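Local structure of multi-copper Oxidase CueO (Ochrobactrum, 6EVG) at residues A[90-93]-A[94-97]; A[108-111]-A[112-115]; A[493-497]-A[498-502]. The protein probably couples one-electron oxidation of phenolic compounds to reduction of dioxygen, as a laccase-like multi-copper oxidase active towards lignin model compounds and lignosulfonate. All blocks are in the same frame, centred on the assembly; numbering follows the deposited sequence.

Contact 1: residues A[90-93]-A[94-97]; sequences LHWH and GLFV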
loop_
_atom_site.group_PDB
_atom_site.type_symbol
_atom_site.label_atom_id
_atom_site.label_comp_id
_atom_site.label_asym_id
_atom_site.label_seq_id
_atom_site.Cartn_x
_atom_site.Cartn_y
_atom_site.Cartn_z
ATOM N N LEU A 90 -14.116 -1.032 1.350
ATOM C CA LEU A 90 -12.724 -1.171 1.827
ATOM C C LEU A 90 -12.190 -2.511 1.332
ATOM O O LEU A 90 -12.819 -3.556 1.555
ATOM C CB LEU A 90 -12.593 -1.073 3.336
ATOM C CG LEU A 90 -12.939 0.295 3.917
ATOM C CD1 LEU A 90 -12.943 0.271 5.429
ATOM C CD2 LEU A 90 -11.987 1.398 3.445
ATOM N N HIS A 91 -11.027 -2.471 0.681
ATOM C CA HIS A 91 -10.224 -3.646 0.355
ATOM C C HIS A 91 -9.183 -3.851 1.460
ATOM O O HIS A 91 -8.471 -2.913 1.809
ATOM C CB HIS A 91 -9.537 -3.438 -1.025
ATOM C CG HIS A 91 -8.401 -4.336 -1.351
ATOM N ND1 HIS A 91 -8.426 -5.698 -1.213
ATOM C CD2 HIS A 91 -7.179 -4.036 -1.892
ATOM C CE1 HIS A 91 -7.236 -6.187 -1.612
ATOM N NE2 HIS A 91 -6.481 -5.195 -2.044
ATOM N N TRP A 92 -9.151 -5.067 1.986
ATOM C CA TRP A 92 -8.242 -5.451 3.065
ATOM C C TRP A 92 -6.921 -5.869 2.382
ATOM O O TRP A 92 -6.677 -7.045 2.098
ATOM C CB TRP A 92 -8.835 -6.567 3.924
ATOM C CG TRP A 92 -10.233 -6.369 4.366
ATOM C CD1 TRP A 92 -11.266 -7.185 4.081
ATOM C CD2 TRP A 92 -10.758 -5.315 5.191
ATOM N NE1 TRP A 92 -12.432 -6.713 4.623
ATOM C CE2 TRP A 92 -12.169 -5.552 5.303
ATOM C CE3 TRP A 92 -10.219 -4.197 5.842
ATOM C CZ2 TRP A 92 -12.993 -4.697 6.029
ATOM C CZ3 TRP A 92 -11.046 -3.354 6.539
ATOM C CH2 TRP A 92 -12.434 -3.611 6.625
ATOM N N HIS A 93 -6.111 -4.856 2.094
ATOM C CA HIS A 93 -4.884 -4.943 1.262
ATOM C C HIS A 93 -3.755 -5.563 2.084
ATOM O O HIS A 93 -3.099 -4.888 2.865
ATOM C CB HIS A 93 -4.585 -3.544 0.765
ATOM C CG HIS A 93 -3.545 -3.450 -0.309
ATOM N ND1 HIS A 93 -3.664 -2.492 -1.310
ATOM C CD2 HIS A 93 -2.371 -4.107 -0.456
ATOM C CE1 HIS A 93 -2.564 -2.574 -2.051
ATOM N NE2 HIS A 93 -1.763 -3.528 -1.565
ATOM N N GLY A 94 -3.568 -6.871 1.883
ATOM C CA GLY A 94 -2.632 -7.670 2.629
ATOM C C GLY A 94 -3.211 -8.656 3.594
ATOM O O GLY A 94 -2.538 -9.560 4.071
ATOM N N LEU A 95 -4.512 -8.519 3.887
ATOM C CA LEU A 95 -5.175 -9.481 4.759
ATOM C C LEU A 95 -5.525 -10.726 3.984
ATOM O O LEU A 95 -5.836 -10.655 2.781
ATOM C CB LEU A 95 -6.457 -8.841 5.363
ATOM C CG LEU A 95 -6.968 -9.432 6.647
ATOM C CD1 LEU A 95 -5.948 -9.155 7.791
ATOM C CD2 LEU A 95 -8.322 -8.875 7.003
ATOM N N PHE A 96 -5.426 -11.893 4.637
ATOM C CA PHE A 96 -5.768 -13.160 3.944
ATOM C C PHE A 96 -7.219 -13.512 4.277
ATOM O O PHE A 96 -7.534 -13.952 5.392
ATOM C CB PHE A 96 -4.883 -14.302 4.364
ATOM C CG PHE A 96 -3.455 -14.299 3.853
ATOM C CD1 PHE A 96 -2.793 -13.165 3.413
ATOM C CD2 PHE A 96 -2.739 -15.480 3.898
ATOM C CE1 PHE A 96 -1.453 -13.235 2.992
ATOM C CE2 PHE A 96 -1.412 -15.532 3.482
ATOM C CZ PHE A 96 -0.794 -14.413 3.028
ATOM N N VAL A 97 -8.084 -13.329 3.273
ATOM C CA VAL A 97 -9.515 -13.666 3.383
ATOM C C VAL A 97 -9.995 -14.241 2.064
ATOM O O VAL A 97 -9.508 -13.860 0.999
ATOM C CB VAL A 97 -10.389 -12.444 3.773
ATOM C CG1 VAL A 97 -10.127 -11.997 5.192
ATOM C CG2 VAL A 97 -10.277 -11.294 2.776
#

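Contact 2: residues A[108-111]-A[112-115]; sequences VIAA and GEAW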
loop_
_atom_site.group_PDB
_atom_site.type_symbol
_atom_site.label_atom_id
_atom_site.label_comp_id
_atom_site.label_asym_id
_atom_site.label_seq_id
_atom_site.Cartn_x
_atom_site.Cartn_y
_atom_site.Cartn_z
ATOM N N VAL A 108 -20.336 -2.927 -3.326
ATOM C CA VAL A 108 -20.246 -1.582 -2.823
ATOM C C VAL A 108 -21.185 -1.406 -1.639
ATOM O O VAL A 108 -22.338 -1.853 -1.665
ATOM C CB VAL A 108 -20.586 -0.587 -3.956
ATOM C CG1 VAL A 108 -20.635 0.857 -3.457
ATOM C CG2 VAL A 108 -19.561 -0.685 -5.107
ATOM N N ILE A 109 -20.706 -0.703 -0.615
ATOM C CA ILE A 109 -21.520 -0.328 0.535
ATOM C C ILE A 109 -22.298 0.948 0.191
ATOM O O ILE A 109 -21.698 2.010 -0.025
ATOM C CB ILE A 109 -20.648 -0.052 1.809
ATOM C CG1 ILE A 109 -19.619 -1.121 2.040
ATOM C CG2 ILE A 109 -21.569 0.152 3.020
ATOM C CD1 ILE A 109 -18.620 -0.745 3.086
ATOM N N ALA A 110 -23.609 0.828 0.098
ATOM C CA ALA A 110 -24.412 1.961 -0.270
ATOM C C ALA A 110 -24.309 3.085 0.759
ATOM O O ALA A 110 -24.017 2.880 1.963
ATOM C CB ALA A 110 -25.864 1.575 -0.410
ATOM N N ALA A 111 -24.548 4.290 0.258
ATOM C CA ALA A 111 -24.567 5.466 1.116
ATOM C C ALA A 111 -25.402 5.251 2.350
ATOM O O ALA A 111 -26.585 4.811 2.275
ATOM C CB ALA A 111 -25.127 6.673 0.387
ATOM N N GLY A 112 -24.823 5.521 3.516
ATOM C CA GLY A 112 -25.491 5.393 4.783
ATOM C C GLY A 112 -25.607 3.970 5.351
ATOM O O GLY A 112 -26.133 3.831 6.474
ATOM N N GLU A 113 -25.155 2.956 4.628
ATOM C CA GLU A 113 -25.312 1.579 5.056
ATOM C C GLU A 113 -24.022 1.014 5.731
ATOM O O GLU A 113 -23.014 1.685 5.784
ATOM C CB GLU A 113 -25.726 0.707 3.886
ATOM C CG GLU A 113 -27.112 1.053 3.359
ATOM C CD GLU A 113 -27.705 -0.017 2.398
ATOM O OE1 GLU A 113 -27.141 -1.092 2.171
ATOM O OE2 GLU A 113 -28.808 0.194 1.883
ATOM N N ALA A 114 -24.109 -0.221 6.219
ATOM C CA ALA A 114 -23.003 -0.864 6.910
ATOM C C ALA A 114 -22.691 -2.214 6.284
ATOM O O ALA A 114 -23.530 -2.849 5.612
ATOM C CB ALA A 114 -23.300 -1.019 8.397
ATOM N N TRP A 115 -21.500 -2.702 6.542
ATOM C CA TRP A 115 -20.977 -3.997 6.040
ATOM C C TRP A 115 -20.107 -4.535 7.151
ATOM O O TRP A 115 -19.174 -3.831 7.589
ATOM C CB TRP A 115 -20.151 -3.725 4.771
ATOM C CG TRP A 115 -19.398 -4.884 4.196
ATOM C CD1 TRP A 115 -19.895 -6.038 3.776
ATOM C CD2 TRP A 115 -17.970 -4.912 3.880
ATOM N NE1 TRP A 115 -18.845 -6.836 3.246
ATOM C CE2 TRP A 115 -17.674 -6.128 3.273
ATOM C CE3 TRP A 115 -16.925 -4.009 4.106
ATOM C CZ2 TRP A 115 -16.340 -6.455 2.849
ATOM C CZ3 TRP A 115 -15.636 -4.321 3.704
ATOM C CH2 TRP A 115 -15.370 -5.504 3.078
HETATM O O HOH W 1 -24.871 -1.639 0.951
#

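Contact 3: residues A[493-497]-A[498-502]; sequences LEHED and VGMMA. With CU (copper (II) ion), chain B.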
loop_
_atom_site.group_PDB
_atom_site.type_symbol
_atom_site.label_atom_id
_atom_site.label_comp_id
_atom_site.label_asym_id
_atom_site.label_seq_id
_atom_site.Cartn_x
_atom_site.Cartn_y
_atom_site.Cartn_z
ATOM N N LEU A 493 -3.585 4.966 -9.407
ATOM C CA LEU A 493 -5.044 4.882 -9.297
ATOM C C LEU A 493 -5.735 5.417 -10.540
ATOM O O LEU A 493 -6.831 4.923 -10.915
ATOM C CB LEU A 493 -5.512 5.593 -8.041
ATOM C CG LEU A 493 -4.924 5.034 -6.744
ATOM C CD1 LEU A 493 -5.554 5.759 -5.561
ATOM C CD2 LEU A 493 -5.149 3.538 -6.637
ATOM N N GLU A 494 -5.155 6.410 -11.208
ATOM C CA GLU A 494 -5.699 6.880 -12.479
ATOM C C GLU A 494 -5.729 5.766 -13.527
ATOM O O GLU A 494 -6.706 5.634 -14.296
ATOM C CB GLU A 494 -4.886 8.060 -12.989
ATOM C CG GLU A 494 -5.075 9.318 -12.184
ATOM C CD GLU A 494 -4.551 9.264 -10.758
ATOM O OE1 GLU A 494 -3.400 8.780 -10.573
ATOM O OE2 GLU A 494 -5.268 9.747 -9.854
ATOM N N HIS A 495 -4.683 4.945 -13.557
ATOM C CA HIS A 495 -4.570 3.862 -14.564
ATOM C C HIS A 495 -5.639 2.815 -14.265
ATOM O O HIS A 495 -6.301 2.327 -15.188
ATOM C CB HIS A 495 -3.184 3.246 -14.553
ATOM C CG HIS A 495 -2.137 4.156 -15.066
ATOM N ND1 HIS A 495 -0.815 3.740 -15.010
ATOM C CD2 HIS A 495 -2.189 5.383 -15.642
ATOM C CE1 HIS A 495 -0.125 4.715 -15.594
ATOM N NE2 HIS A 495 -0.917 5.721 -15.955
ATOM N N GLU A 496 -5.767 2.412 -13.002
ATOM C CA GLU A 496 -6.813 1.466 -12.628
ATOM C C GLU A 496 -8.219 2.017 -13.042
ATOM O O GLU A 496 -9.034 1.292 -13.590
ATOM C CB GLU A 496 -6.727 1.314 -11.102
ATOM C CG GLU A 496 -7.689 0.389 -10.475
ATOM C CD GLU A 496 -7.664 0.574 -8.950
ATOM O OE1 GLU A 496 -6.623 0.631 -8.340
ATOM O OE2 GLU A 496 -8.689 0.710 -8.511
ATOM N N ASP A 497 -8.466 3.303 -12.764
ATOM C CA ASP A 497 -9.776 3.904 -13.032
ATOM C C ASP A 497 -10.086 3.964 -14.541
ATOM O O ASP A 497 -11.259 3.903 -14.894
ATOM C CB ASP A 497 -9.903 5.299 -12.442
ATOM C CG ASP A 497 -10.162 5.360 -10.933
ATOM O OD1 ASP A 497 -10.608 4.332 -10.355
ATOM O OD2 ASP A 497 -10.018 6.467 -10.380
ATOM N N VAL A 498 -9.083 4.031 -15.415
ATOM C CA VAL A 498 -9.325 4.032 -16.850
ATOM C C VAL A 498 -9.166 2.651 -17.459
ATOM O O VAL A 498 -9.217 2.507 -18.717
ATOM C CB VAL A 498 -8.481 5.095 -17.577
ATOM C CG1 VAL A 498 -8.800 6.475 -17.125
ATOM C CG2 VAL A 498 -6.960 4.781 -17.529
ATOM N N GLY A 499 -9.074 1.591 -16.658
ATOM C CA GLY A 499 -9.167 0.241 -17.173
ATOM C C GLY A 499 -8.019 -0.718 -17.004
ATOM O O GLY A 499 -8.132 -1.870 -17.421
ATOM N N MET A 500 -6.906 -0.266 -16.373
ATOM C CA MET A 500 -5.752 -1.140 -16.205
ATOM C C MET A 500 -5.941 -2.073 -14.999
ATOM O O MET A 500 -5.288 -1.987 -13.945
ATOM C CB MET A 500 -4.513 -0.260 -16.042
ATOM C CG MET A 500 -3.241 -0.988 -16.182
ATOM S SD MET A 500 -1.733 0.038 -16.374
ATOM C CE MET A 500 -1.660 0.462 -18.047
ATOM N N MET A 501 -6.925 -2.967 -15.194
ATOM C CA MET A 501 -7.410 -3.870 -14.173
ATOM C C MET A 501 -8.076 -5.052 -14.815
ATOM O O MET A 501 -8.603 -4.965 -15.928
ATOM C CB MET A 501 -8.405 -3.104 -13.234
ATOM C CG MET A 501 -8.964 -3.933 -12.106
ATOM S SD MET A 501 -9.435 -2.970 -10.639
ATOM C CE MET A 501 -10.769 -2.002 -11.301
ATOM N N ALA A 502 -8.052 -6.174 -14.105
ATOM C CA ALA A 502 -8.595 -7.451 -14.577
ATOM C C ALA A 502 -9.043 -8.252 -13.369
ATOM O O ALA A 502 -8.785 -7.899 -12.217
ATOM C CB ALA A 502 -7.504 -8.195 -15.365
HETATM CU CU CU B . -0.046 2.024 -14.329
#

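Contact 1: residues A[90-93]-A[94-97]
G94 follows H93 with a phi of 109°, a backbone shape in which any CB would clash with H93 O, and it takes the third place of a type II turn from W92 to L95. L95 N closes that turn on W92 O at 3.2 Å. W92 and L95 then run side by side, with W92 CB 3.6 Å from L95 CB. L95 holds its CG opposite its own backbone N (chi1 -157°), and its CD2 comes to 3.9 Å from W92 CB, slanting past the indole. At the ring's edge V97 CG2 sits 4.4 Å from W92 CD1, and the indole N-H goes to L101 O. M150 touches both W92 and L95. H93 turns its imidazole the other way, where H131 and T463 take its two nitrogens; H91 NE2 pairs with H437 and H91 ND1 with D102. H91-W92-H93-G94 has the form of the His-X-His-Gly motif that in multicopper oxidases serves the trinuclear copper cluster. The chemistry is thus split by side: an apolar face bedded in the domain core, and alternate imidazoles each bonded to one other histidine, consistent with a pocket built for copper.

Contact 2: residues A[108-111]-A[112-115]
I109 forks at CB, and its two branches lean across the turn onto E113 and W115. Chi1 of -47° sets CG1 opposite the carbonyl carbon and sends the branches to different partners. CG2 lies 3.5 Å from the backbone oxygen E113 O. CG1 heads for the tryptophan and reaches W115 CB at 3.8 Å. At the tip, CD1 touches W115 CB and also W115 CE3, the latter at 3.8 Å, slanting onto the indole as the two side chains cross at about a right angle. V80 of strand 75-82 packs on both. Cut back to an alanine here, I109 would lose both branches, which would probably open a gap beside W115 CB and CE3 and leave that side of the tryptophan less firmly held. On the outer side E113 N donates to A110 O at 2.9 Å, and G112, with positive phi, lets the chain turn back. The carboxylate of E113 lies over the methyl of A110, E113 CD being 3.7 Å from A110 CB. One water ties this rim together: it accepts from A110 N at 2.9 Å and donates to E113 OE1. This is a type II beta turn from A110 to E113 that feeds directly into strand 114-120, an outermost strand of a four-stranded sheet, where it runs antiparallel to 75-82, in the cupredoxin-like first domain.

Contact 3: residues A[493-497]-A[498-502]
The H495 imidazole is approached at a slant by M500 SD, 4.8 Å from the ring centroid and 53° off the normal. At its edge ND1 points at the copper, 2.0 Å away, with the metal almost equally far from H495 CG and H495 CE1, while NE2 at the other end donates to M195 O. The H434 ring meets it too, with planes at about 40°. The carboxylates of D497 and E496 turn to helix 138-144: D497 takes T138 N and A139 N at its start, and E496 reaches T138 OG1. M500 lies alongside H495; its chain stays extended until it bends at chi3 (-82°), bringing SD to 3.3 Å from the copper, farther than a normal coordination bond. H495, H434 and C490 bind the metal, and M500 stands where type 1 sites have their axial methionine. The backbone fixes this pairing. Helix 493-497 ends in a Schellman motif: M500 N donates to H495 O at 2.9 Å, G499 N to E496 O at 3.1 Å, and G499 takes a positive phi. V498 CG2 tucks over E494 O at 3.4 Å, and M501 SD rests on E496 CG at 3.8 Å. One short turn thus sets both imidazole and thioether at the copper, and a sulfur this distant is likely to bind only weakly, consistent with a type 1 centre that takes electrons from substrate.

Contacts 1 and 3 are buried, contact 2 lies on the surface, yet all three turn the chain at a glycine with positive phi. Contacts 1 and 2 share the first cupredoxin-like domain and touch: W92 NE1 comes to 3.5 Å from W115 CH2, the two indoles lying nearly parallel. They lead from strand 91-93 in one sheet to strand 114-120 in another. Contact 3, in the last domain, has its nearest atoms about 8 Å from contact 1, and H133 touches residues of both. Polar chemistry follows place: water and an exposed carboxylate at contact 2, histidine-histidine bonds at contact 1, and a bound copper at contact 3.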